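Local atomic coordinates of ORF10 (Moritella marina, PDB entry 6RIW), a protein that probably acts as the ketosynthase-chain length factor part of a polyunsaturated fatty acid synthase, condensing acyl chains during lipid biosynthesis. Residues T497-W506 against L521-E531; E2-A10 against D279-G287. All coordinates share one frame; numbering follows the deposited sequence.

Interaction 1: residues T497-W506 against L521-E531; sequences TFRELPEQRW and LRKAPKGSYVE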
loop_
_atom_site.group_PDB
_atom_site.type_symbol
_atom_site.label_atom_id
_atom_site.label_comp_id
_atom_site.label_asym_id
_atom_site.label_seq_id
_atom_site.Cartn_x
_atom_site.Cartn_y
_atom_site.Cartn_z
ATOM N N THR A 497 0.448 6.620 28.167
ATOM C CA THR A 497 -0.967 6.457 27.871
ATOM C C THR A 497 -1.426 5.006 28.014
ATOM O O THR A 497 -2.412 4.612 27.380
ATOM C CB THR A 497 -1.253 6.942 26.456
ATOM O OG1 THR A 497 -0.301 6.327 25.587
ATOM C CG2 THR A 497 -1.091 8.463 26.380
ATOM N N PHE A 498 -0.725 4.200 28.806
ATOM C CA PHE A 498 -1.034 2.773 28.869
ATOM C C PHE A 498 -2.306 2.529 29.671
ATOM O O PHE A 498 -2.504 3.114 30.742
ATOM C CB PHE A 498 0.141 2.007 29.455
ATOM C CG PHE A 498 1.401 2.138 28.630
ATOM C CD1 PHE A 498 1.326 2.295 27.264
ATOM C CD2 PHE A 498 2.643 2.124 29.222
ATOM C CE1 PHE A 498 2.475 2.418 26.493
ATOM C CE2 PHE A 498 3.786 2.259 28.465
ATOM C CZ PHE A 498 3.702 2.400 27.100
ATOM N N ARG A 499 -3.193 1.699 29.126
ATOM C CA ARG A 499 -4.508 1.471 29.727
ATOM C C ARG A 499 -4.945 0.054 29.394
ATOM O O ARG A 499 -4.361 -0.615 28.535
ATOM C CB ARG A 499 -5.548 2.475 29.219
ATOM C CG ARG A 499 -5.653 2.500 27.661
ATOM C CD ARG A 499 -7.007 3.020 27.165
ATOM N NE ARG A 499 -8.105 2.157 27.593
ATOM C CZ ARG A 499 -9.387 2.523 27.552
ATOM N NH1 ARG A 499 -9.718 3.730 27.106
ATOM N NH2 ARG A 499 -10.336 1.687 27.943
ATOM N N GLU A 500 -5.999 -0.405 30.063
ATOM C CA GLU A 500 -6.505 -1.715 29.680
ATOM C C GLU A 500 -7.288 -1.624 28.371
ATOM O O GLU A 500 -7.709 -0.550 27.929
ATOM C CB GLU A 500 -7.374 -2.303 30.799
ATOM C CG GLU A 500 -6.642 -2.401 32.130
ATOM C CD GLU A 500 -5.544 -3.465 32.196
ATOM O OE1 GLU A 500 -5.434 -4.340 31.293
ATOM O OE2 GLU A 500 -4.760 -3.412 33.175
ATOM N N LEU A 501 -7.476 -2.778 27.750
ATOM C CA LEU A 501 -8.141 -2.842 26.452
ATOM C C LEU A 501 -9.547 -2.246 26.514
ATOM O O LEU A 501 -10.342 -2.662 27.354
ATOM C CB LEU A 501 -8.219 -4.308 26.014
ATOM C CG LEU A 501 -8.911 -4.525 24.659
ATOM C CD1 LEU A 501 -7.952 -4.212 23.544
ATOM C CD2 LEU A 501 -9.393 -5.982 24.539
ATOM N N PRO A 502 -9.892 -1.288 25.648
ATOM C CA PRO A 502 -11.272 -0.780 25.627
ATOM C C PRO A 502 -12.239 -1.906 25.303
ATOM O O PRO A 502 -11.920 -2.818 24.540
ATOM C CB PRO A 502 -11.257 0.279 24.514
ATOM C CG PRO A 502 -9.794 0.689 24.420
ATOM C CD PRO A 502 -9.001 -0.551 24.738
ATOM N N GLU A 503 -13.443 -1.824 25.888
ATOM C CA GLU A 503 -14.369 -2.957 25.851
ATOM C C GLU A 503 -14.674 -3.460 24.444
ATOM O O GLU A 503 -14.821 -4.674 24.259
ATOM C CB GLU A 503 -15.680 -2.596 26.574
ATOM C CG GLU A 503 -15.472 -2.675 28.060
ATOM C CD GLU A 503 -16.726 -3.073 28.845
ATOM O OE1 GLU A 503 -17.859 -2.886 28.319
ATOM O OE2 GLU A 503 -16.546 -3.556 29.997
ATOM N N GLN A 504 -14.794 -2.579 23.452
ATOM C CA GLN A 504 -15.142 -3.015 22.102
ATOM C C GLN A 504 -13.944 -3.134 21.166
ATOM O O GLN A 504 -14.119 -3.491 19.994
ATOM C CB GLN A 504 -16.145 -2.040 21.489
ATOM C CG GLN A 504 -17.518 -2.075 22.148
ATOM C CD GLN A 504 -18.375 -0.955 21.610
ATOM O OE1 GLN A 504 -18.559 -0.847 20.401
ATOM N NE2 GLN A 504 -18.886 -0.102 22.498
ATOM N N ARG A 505 -12.743 -2.854 21.646
ATOM C CA ARG A 505 -11.599 -2.726 20.747
ATOM C C ARG A 505 -11.276 -4.038 20.020
ATOM O O ARG A 505 -10.839 -4.008 18.864
ATOM C CB ARG A 505 -10.381 -2.241 21.536
ATOM C CG ARG A 505 -9.108 -2.004 20.670
ATOM C CD ARG A 505 -9.256 -0.729 19.820
ATOM N NE ARG A 505 -8.204 -0.616 18.801
ATOM C CZ ARG A 505 -8.288 -1.188 17.600
ATOM N NH1 ARG A 505 -9.347 -1.944 17.273
ATOM N NH2 ARG A 505 -7.310 -1.009 16.707
ATOM N N TRP A 506 -11.422 -5.188 20.683
ATOM C CA TRP A 506 -11.240 -6.489 20.018
ATOM C C TRP A 506 -12.567 -7.192 19.721
ATOM O O TRP A 506 -12.597 -8.413 19.511
ATOM C CB TRP A 506 -10.349 -7.413 20.853
ATOM C CG TRP A 506 -8.896 -7.014 20.909
ATOM C CD1 TRP A 506 -8.318 -5.893 20.364
ATOM C CD2 TRP A 506 -7.847 -7.735 21.562
ATOM N NE1 TRP A 506 -6.949 -5.889 20.638
ATOM C CE2 TRP A 506 -6.650 -7.006 21.380
ATOM C CE3 TRP A 506 -7.803 -8.949 22.273
ATOM C CZ2 TRP A 506 -5.418 -7.447 21.886
ATOM C CZ3 TRP A 506 -6.576 -9.390 22.773
ATOM C CH2 TRP A 506 -5.400 -8.635 22.588
ATOM N N LEU A 521 -1.891 -15.885 25.661
ATOM C CA LEU A 521 -2.107 -14.643 26.400
ATOM C C LEU A 521 -2.988 -14.912 27.611
ATOM O O LEU A 521 -4.093 -15.465 27.471
ATOM C CB LEU A 521 -2.793 -13.595 25.509
ATOM C CG LEU A 521 -1.977 -12.913 24.401
ATOM C CD1 LEU A 521 -2.887 -12.073 23.504
ATOM C CD2 LEU A 521 -0.893 -12.046 25.033
ATOM N N ARG A 522 -2.531 -14.475 28.787
ATOM C CA ARG A 522 -3.395 -14.526 29.961
ATOM C C ARG A 522 -4.450 -13.432 29.938
ATOM O O ARG A 522 -5.545 -13.614 30.482
ATOM C CB ARG A 522 -2.548 -14.417 31.233
ATOM C CG ARG A 522 -1.244 -15.211 31.179
ATOM C CD ARG A 522 -0.610 -15.362 32.567
ATOM N NE ARG A 522 -1.356 -16.302 33.407
ATOM C CZ ARG A 522 -1.101 -17.607 33.502
ATOM N NH1 ARG A 522 -0.105 -18.153 32.812
ATOM N NH2 ARG A 522 -1.846 -18.369 34.297
ATOM N N LYS A 523 -4.147 -12.299 29.309
ATOM C CA LYS A 523 -5.051 -11.160 29.251
ATOM C C LYS A 523 -4.704 -10.380 27.996
ATOM O O LYS A 523 -3.625 -10.561 27.424
ATOM C CB LYS A 523 -4.911 -10.261 30.499
ATOM C CG LYS A 523 -3.501 -9.665 30.663
ATOM C CD LYS A 523 -3.389 -8.773 31.906
ATOM C CE LYS A 523 -4.288 -7.541 31.797
ATOM N NZ LYS A 523 -3.572 -6.504 31.026
ATOM N N ALA A 524 -5.612 -9.523 27.554
ATOM C CA ALA A 524 -5.217 -8.560 26.532
ATOM C C ALA A 524 -4.182 -7.621 27.159
ATOM O O ALA A 524 -4.367 -7.196 28.310
ATOM C CB ALA A 524 -6.420 -7.764 26.023
ATOM N N PRO A 525 -3.065 -7.329 26.480
ATOM C CA PRO A 525 -2.007 -6.534 27.120
ATOM C C PRO A 525 -2.508 -5.159 27.500
ATOM O O PRO A 525 -3.340 -4.569 26.821
ATOM C CB PRO A 525 -0.909 -6.440 26.045
ATOM C CG PRO A 525 -1.160 -7.566 25.130
ATOM C CD PRO A 525 -2.663 -7.814 25.145
ATOM N N LYS A 526 -1.964 -4.630 28.589
ATOM C CA LYS A 526 -2.158 -3.219 28.849
ATOM C C LYS A 526 -1.353 -2.443 27.809
ATOM O O LYS A 526 -0.204 -2.799 27.538
ATOM C CB LYS A 526 -1.692 -2.898 30.267
ATOM C CG LYS A 526 -2.012 -1.472 30.677
ATOM C CD LYS A 526 -1.967 -1.333 32.196
ATOM C CE LYS A 526 -2.027 0.136 32.605
ATOM N NZ LYS A 526 -1.579 0.262 34.023
ATOM N N GLY A 527 -1.943 -1.406 27.211
ATOM C CA GLY A 527 -1.213 -0.676 26.184
ATOM C C GLY A 527 -1.852 0.650 25.837
ATOM O O GLY A 527 -2.860 1.065 26.416
ATOM N N SER A 528 -1.252 1.330 24.866
ATOM C CA SER A 528 -1.737 2.662 24.495
ATOM C C SER A 528 -2.792 2.532 23.390
ATOM O O SER A 528 -2.568 2.788 22.206
ATOM C CB SER A 528 -0.567 3.550 24.092
ATOM O OG SER A 528 -0.997 4.846 23.726
ATOM N N TYR A 529 -3.977 2.093 23.805
ATOM C CA TYR A 529 -5.066 1.893 22.867
ATOM C C TYR A 529 -5.791 3.203 22.632
ATOM O O TYR A 529 -5.882 4.062 23.525
ATOM C CB TYR A 529 -6.081 0.873 23.391
ATOM C CG TYR A 529 -5.542 -0.513 23.603
ATOM C CD1 TYR A 529 -5.380 -1.385 22.528
ATOM C CD2 TYR A 529 -5.169 -0.961 24.882
ATOM C CE1 TYR A 529 -4.889 -2.669 22.712
ATOM C CE2 TYR A 529 -4.665 -2.242 25.062
ATOM C CZ TYR A 529 -4.546 -3.095 23.974
ATOM O OH TYR A 529 -4.048 -4.374 24.167
ATOM N N VAL A 530 -6.360 3.325 21.438
ATOM C CA VAL A 530 -7.287 4.401 21.110
ATOM C C VAL A 530 -8.703 3.841 21.251
ATOM O O VAL A 530 -9.099 2.942 20.502
ATOM C CB VAL A 530 -7.038 4.952 19.699
ATOM C CG1 VAL A 530 -8.131 5.961 19.320
ATOM C CG2 VAL A 530 -5.666 5.604 19.612
ATOM N N GLU A 531 -9.488 4.367 22.203
ATOM C CA GLU A 531 -10.837 3.832 22.366
ATOM C C GLU A 531 -11.792 4.389 21.317
ATOM O O GLU A 531 -12.646 3.660 20.798
ATOM C CB GLU A 531 -11.364 4.121 23.784
ATOM C CG GLU A 531 -12.876 3.808 23.939
ATOM C CD GLU A 531 -13.332 3.655 25.394
ATOM O OE1 GLU A 531 -12.616 4.116 26.314
ATOM O OE2 GLU A 531 -14.424 3.075 25.609
HETATM O O HOH W 1 -4.358 5.243 25.729
HETATM O O HOH W 2 -12.811 3.017 28.656
HETATM O O HOH W 3 -6.353 -5.174 28.945
HETATM O O HOH W 4 -14.534 0.280 23.563
#

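Interaction 2: residues E2-A10 against D279-G287; sequences ENIAVVGIA and DHIYAIIKG. With MG (magnesium ion), chain B.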
loop_
_atom_site.group_PDB
_atom_site.type_symbol
_atom_site.label_atom_id
_atom_site.label_comp_id
_atom_site.label_asym_id
_atom_site.label_seq_id
_atom_site.Cartn_x
_atom_site.Cartn_y
_atom_site.Cartn_z
ATOM N N GLU A 2 17.686 14.317 -17.337
ATOM C CA GLU A 2 18.339 13.414 -18.281
ATOM C C GLU A 2 17.432 12.266 -18.731
ATOM O O GLU A 2 16.666 11.706 -17.943
ATOM C CB GLU A 2 19.607 12.840 -17.644
ATOM C CG GLU A 2 20.395 11.967 -18.576
ATOM C CD GLU A 2 21.609 11.373 -17.924
ATOM O OE1 GLU A 2 21.831 11.652 -16.725
ATOM O OE2 GLU A 2 22.342 10.628 -18.615
ATOM N N ASN A 3 17.530 11.919 -20.018
ATOM C CA ASN A 3 16.951 10.688 -20.550
ATOM C C ASN A 3 17.219 9.493 -19.641
ATOM O O ASN A 3 18.359 9.254 -19.231
ATOM C CB ASN A 3 17.550 10.382 -21.925
ATOM C CG ASN A 3 16.983 11.262 -23.023
ATOM O OD1 ASN A 3 15.956 11.933 -22.846
ATOM N ND2 ASN A 3 17.639 11.243 -24.178
ATOM N N ILE A 4 16.168 8.722 -19.362
ATOM C CA ILE A 4 16.279 7.452 -18.652
ATOM C C ILE A 4 16.091 6.327 -19.660
ATOM O O ILE A 4 15.137 6.348 -20.448
ATOM C CB ILE A 4 15.247 7.351 -17.510
ATOM C CG1 ILE A 4 15.468 8.494 -16.505
ATOM C CG2 ILE A 4 15.344 5.979 -16.840
ATOM C CD1 ILE A 4 16.862 8.475 -15.844
ATOM N N ALA A 5 16.999 5.358 -19.645
ATOM C CA ALA A 5 16.923 4.191 -20.518
ATOM C C ALA A 5 16.281 3.036 -19.765
ATOM O O ALA A 5 16.646 2.766 -18.615
ATOM C CB ALA A 5 18.308 3.777 -21.004
ATOM N N VAL A 6 15.317 2.377 -20.410
ATOM C CA VAL A 6 14.804 1.090 -19.960
ATOM C C VAL A 6 15.703 -0.004 -20.522
ATOM O O VAL A 6 15.778 -0.190 -21.745
ATOM C CB VAL A 6 13.350 0.886 -20.413
ATOM C CG1 VAL A 6 12.788 -0.425 -19.812
ATOM C CG2 VAL A 6 12.511 2.098 -20.046
ATOM N N VAL A 7 16.384 -0.735 -19.641
ATOM C CA VAL A 7 17.381 -1.709 -20.079
ATOM C C VAL A 7 16.996 -3.140 -19.752
ATOM O O VAL A 7 17.756 -4.066 -20.083
ATOM C CB VAL A 7 18.773 -1.378 -19.516
ATOM C CG1 VAL A 7 19.172 0.042 -19.927
ATOM C CG2 VAL A 7 18.803 -1.515 -17.970
ATOM N N GLY A 8 15.834 -3.362 -19.144
ATOM C CA GLY A 8 15.382 -4.710 -18.862
ATOM C C GLY A 8 13.901 -4.685 -18.564
ATOM O O GLY A 8 13.420 -3.707 -17.980
ATOM N N ILE A 9 13.161 -5.714 -18.984
ATOM C CA ILE A 9 11.708 -5.762 -18.798
ATOM C C ILE A 9 11.310 -7.185 -18.466
ATOM O O ILE A 9 11.885 -8.141 -19.001
ATOM C CB ILE A 9 10.939 -5.303 -20.059
ATOM C CG1 ILE A 9 11.418 -3.936 -20.545
ATOM C CG2 ILE A 9 9.430 -5.281 -19.806
ATOM C CD1 ILE A 9 10.567 -3.338 -21.656
ATOM N N ALA A 10 10.308 -7.333 -17.592
ATOM C CA ALA A 10 9.736 -8.650 -17.345
ATOM C C ALA A 10 8.258 -8.502 -17.014
ATOM O O ALA A 10 7.804 -7.459 -16.529
ATOM C CB ALA A 10 10.476 -9.380 -16.228
ATOM N N ASP A 279 24.435 -1.458 -22.558
ATOM C CA ASP A 279 23.173 -2.128 -22.286
ATOM C C ASP A 279 22.269 -2.107 -23.515
ATOM O O ASP A 279 22.359 -1.228 -24.370
ATOM C CB ASP A 279 22.460 -1.460 -21.106
ATOM C CG ASP A 279 23.312 -1.437 -19.851
ATOM O OD1 ASP A 279 23.970 -2.459 -19.562
ATOM O OD2 ASP A 279 23.329 -0.404 -19.149
ATOM N N HIS A 280 21.368 -3.083 -23.581
ATOM C CA HIS A 280 20.291 -3.040 -24.555
ATOM C C HIS A 280 19.241 -2.046 -24.077
ATOM O O HIS A 280 18.734 -2.171 -22.955
ATOM C CB HIS A 280 19.674 -4.424 -24.735
ATOM C CG HIS A 280 18.508 -4.433 -25.670
ATOM N ND1 HIS A 280 17.203 -4.395 -25.232
ATOM C CD2 HIS A 280 18.452 -4.434 -27.023
ATOM C CE1 HIS A 280 16.391 -4.382 -26.274
ATOM N NE2 HIS A 280 17.124 -4.408 -27.372
ATOM N N ILE A 281 18.920 -1.056 -24.905
ATOM C CA ILE A 281 17.928 -0.040 -24.559
ATOM C C ILE A 281 16.620 -0.373 -25.267
ATOM O O ILE A 281 16.568 -0.415 -26.503
ATOM C CB ILE A 281 18.429 1.367 -24.925
ATOM C CG1 ILE A 281 19.704 1.685 -24.134
ATOM C CG2 ILE A 281 17.370 2.402 -24.670
ATOM C CD1 ILE A 281 20.358 3.012 -24.513
ATOM N N TYR A 282 15.553 -0.598 -24.489
ATOM C CA TYR A 282 14.239 -0.856 -25.069
ATOM C C TYR A 282 13.557 0.429 -25.501
ATOM O O TYR A 282 12.814 0.449 -26.495
ATOM C CB TYR A 282 13.335 -1.562 -24.062
ATOM C CG TYR A 282 13.607 -3.028 -23.863
ATOM C CD1 TYR A 282 14.520 -3.454 -22.917
ATOM C CD2 TYR A 282 12.935 -3.981 -24.605
ATOM C CE1 TYR A 282 14.762 -4.783 -22.705
ATOM C CE2 TYR A 282 13.171 -5.330 -24.409
ATOM C CZ TYR A 282 14.086 -5.723 -23.455
ATOM O OH TYR A 282 14.332 -7.057 -23.242
ATOM N N ALA A 283 13.741 1.491 -24.730
ATOM C CA ALA A 283 13.048 2.743 -24.992
ATOM C C ALA A 283 13.663 3.784 -24.080
ATOM O O ALA A 283 14.389 3.456 -23.136
ATOM C CB ALA A 283 11.537 2.634 -24.757
ATOM N N ILE A 284 13.368 5.042 -24.379
ATOM C CA ILE A 284 13.805 6.183 -23.587
ATOM C C ILE A 284 12.582 6.760 -22.887
ATOM O O ILE A 284 11.543 7.001 -23.527
ATOM C CB ILE A 284 14.486 7.253 -24.464
ATOM C CG1 ILE A 284 15.756 6.694 -25.151
ATOM C CG2 ILE A 284 14.742 8.530 -23.648
ATOM C CD1 ILE A 284 16.996 6.601 -24.279
ATOM N N ILE A 285 12.686 6.957 -21.575
ATOM C CA ILE A 285 11.690 7.729 -20.846
ATOM C C ILE A 285 12.137 9.184 -20.931
ATOM O O ILE A 285 13.158 9.569 -20.352
ATOM C CB ILE A 285 11.538 7.259 -19.392
ATOM C CG1 ILE A 285 11.108 5.780 -19.360
ATOM C CG2 ILE A 285 10.504 8.119 -18.677
ATOM C CD1 ILE A 285 11.169 5.148 -17.980
ATOM N N LYS A 286 11.395 9.979 -21.704
ATOM C CA LYS A 286 11.780 11.355 -21.980
ATOM C C LYS A 286 11.354 12.280 -20.858
ATOM O O LYS A 286 12.020 13.294 -20.599
ATOM C CB LYS A 286 11.158 11.812 -23.304
ATOM C CG LYS A 286 11.789 13.067 -23.915
ATOM C CD LYS A 286 13.210 12.804 -24.448
ATOM C CE LYS A 286 13.889 14.107 -24.863
ATOM N NZ LYS A 286 13.736 15.175 -23.801
ATOM N N GLY A 287 10.262 11.941 -20.187
ATOM C CA GLY A 287 9.783 12.743 -19.085
ATOM C C GLY A 287 8.440 12.218 -18.627
ATOM O O GLY A 287 7.955 11.193 -19.109
HETATM MG MG MG B . 13.902 14.010 -19.670
HETATM O O HOH W 5 13.998 11.822 -18.677
HETATM O O HOH W 6 20.533 -4.362 -21.008
#

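Interaction 1: residues T497-W506 against L521-E531
Within the second ketosynthase-like domain of the didomain, the loop 497-506 is fastened by a single antiparallel bridge to the segment 521-531, whose Gly527-Ser528 strand runs beside strand 741-752. The bridge is a hydrogen-bonded pair: Arg499 N donates to Gly527 O at 2.8 Å, and Gly527 N returns a bond to Arg499 O. The Tyr529 ring packs beside this bridge, with Arg499 O at its edge. Leu501 CD1 sits over one face of that ring, 3.8 Å from its centroid, and Pro502 CD presses on Tyr529 CB at 3.5 Å. The phenol OH donates to Pro525 O at 2.8 Å, which fixes the far end of the ring. Were Tyr529 an alanine, Leu501 CD1 and Pro502 CD would probably face a gap, and Pro525 O would lose the phenol donor. Leu501 CD1 also lies over a face of the Trp506 indole, and Ala524 CB covers a face of its six-membered ring, while Trp506 NE1 is bonded to Gly697 O. Two salt bridges flank the bridge. Arg499, bent at chi3 (-63°), brings NH1 to 3.0 Å from Glu531 OE1, above the carboxylate plane; its NE bonds Glu500 O, and Pro502 CG lies over the guanidinium. Lys523 NZ meets the syn lone pair of Glu500 OE1 at 2.9 Å and also donates to Ala524 O. A water joins Glu500 OE1, Leu501 N and Ala524 O. NE, NH1 and one face of the guanidinium are all engaged, which should leave Arg499 little freedom to turn, and the loop is held by charge pairs outside an apolar centre.

Interaction 2: residues E2-A10 against D279-G287
Ile9 lays CG1 over one face of the Tyr282 ring, 4.0 Å from the ring centroid and only 12° off its normal, with CD1 reaching Tyr282 CG. His280 CE1 covers the opposite face, and the phenol OH is bonded to Asp103, so the ring is held between two side chains and tethered at its end. Val6 O lies in plane at the ring edge and accepts Tyr282 N at 2.8 Å. Farther along, Ile4 and Ile285 form an antiparallel hydrogen-bonded pair, in which Ile285 N reaches Ile4 O at 2.8 Å. Their side chains share a sheet face with Val6, whose CG2 meets Ile285 CD1 at 3.9 Å; with CG1 anti to the backbone N (chi1 -175°), Val6 leaves CG2 to make this contact. Helix 198-211 covers Ile4 and Ile285. On the other face Ala5 CB packs against Ile281 CG1 at 4.0 Å. The Asn3 amide lies against Ile284 CG2, its ND2 bonded to Gln271, while Lys286 CD passes 3.3 Å from Asn3 OD1 and its NZ goes on to Ala318 O. At this end Lys286 O binds the magnesium ion at 2.2 Å, together with Met1 O and a water that lies close to Glu2 O and Ile285 O. Strand 4-12 lies between strands 259-270 and 283-292, antiparallel to both, joining the two halves of the thiolase-like fold characteristic of ketosynthases.

From the N terminus, strand 4-12 is laid down first, and interaction 2 is completed only when the chain returns at 279-287, closing a loop of 268 residues that spans most of the first ketosynthase domain's N-terminal half. The chain then finishes that domain and enters the second, where interaction 1 closes a short loop of 14 residues containing helix 513-519. The two loops follow in series, neither nested nor crossed. Their centres lie 52 Å apart, on opposite sides of the chain's centre. Interaction 2 joins strands far apart in the sequence within the first domain, whereas interaction 1 fastens a local loop beside strand 741-752 of the second.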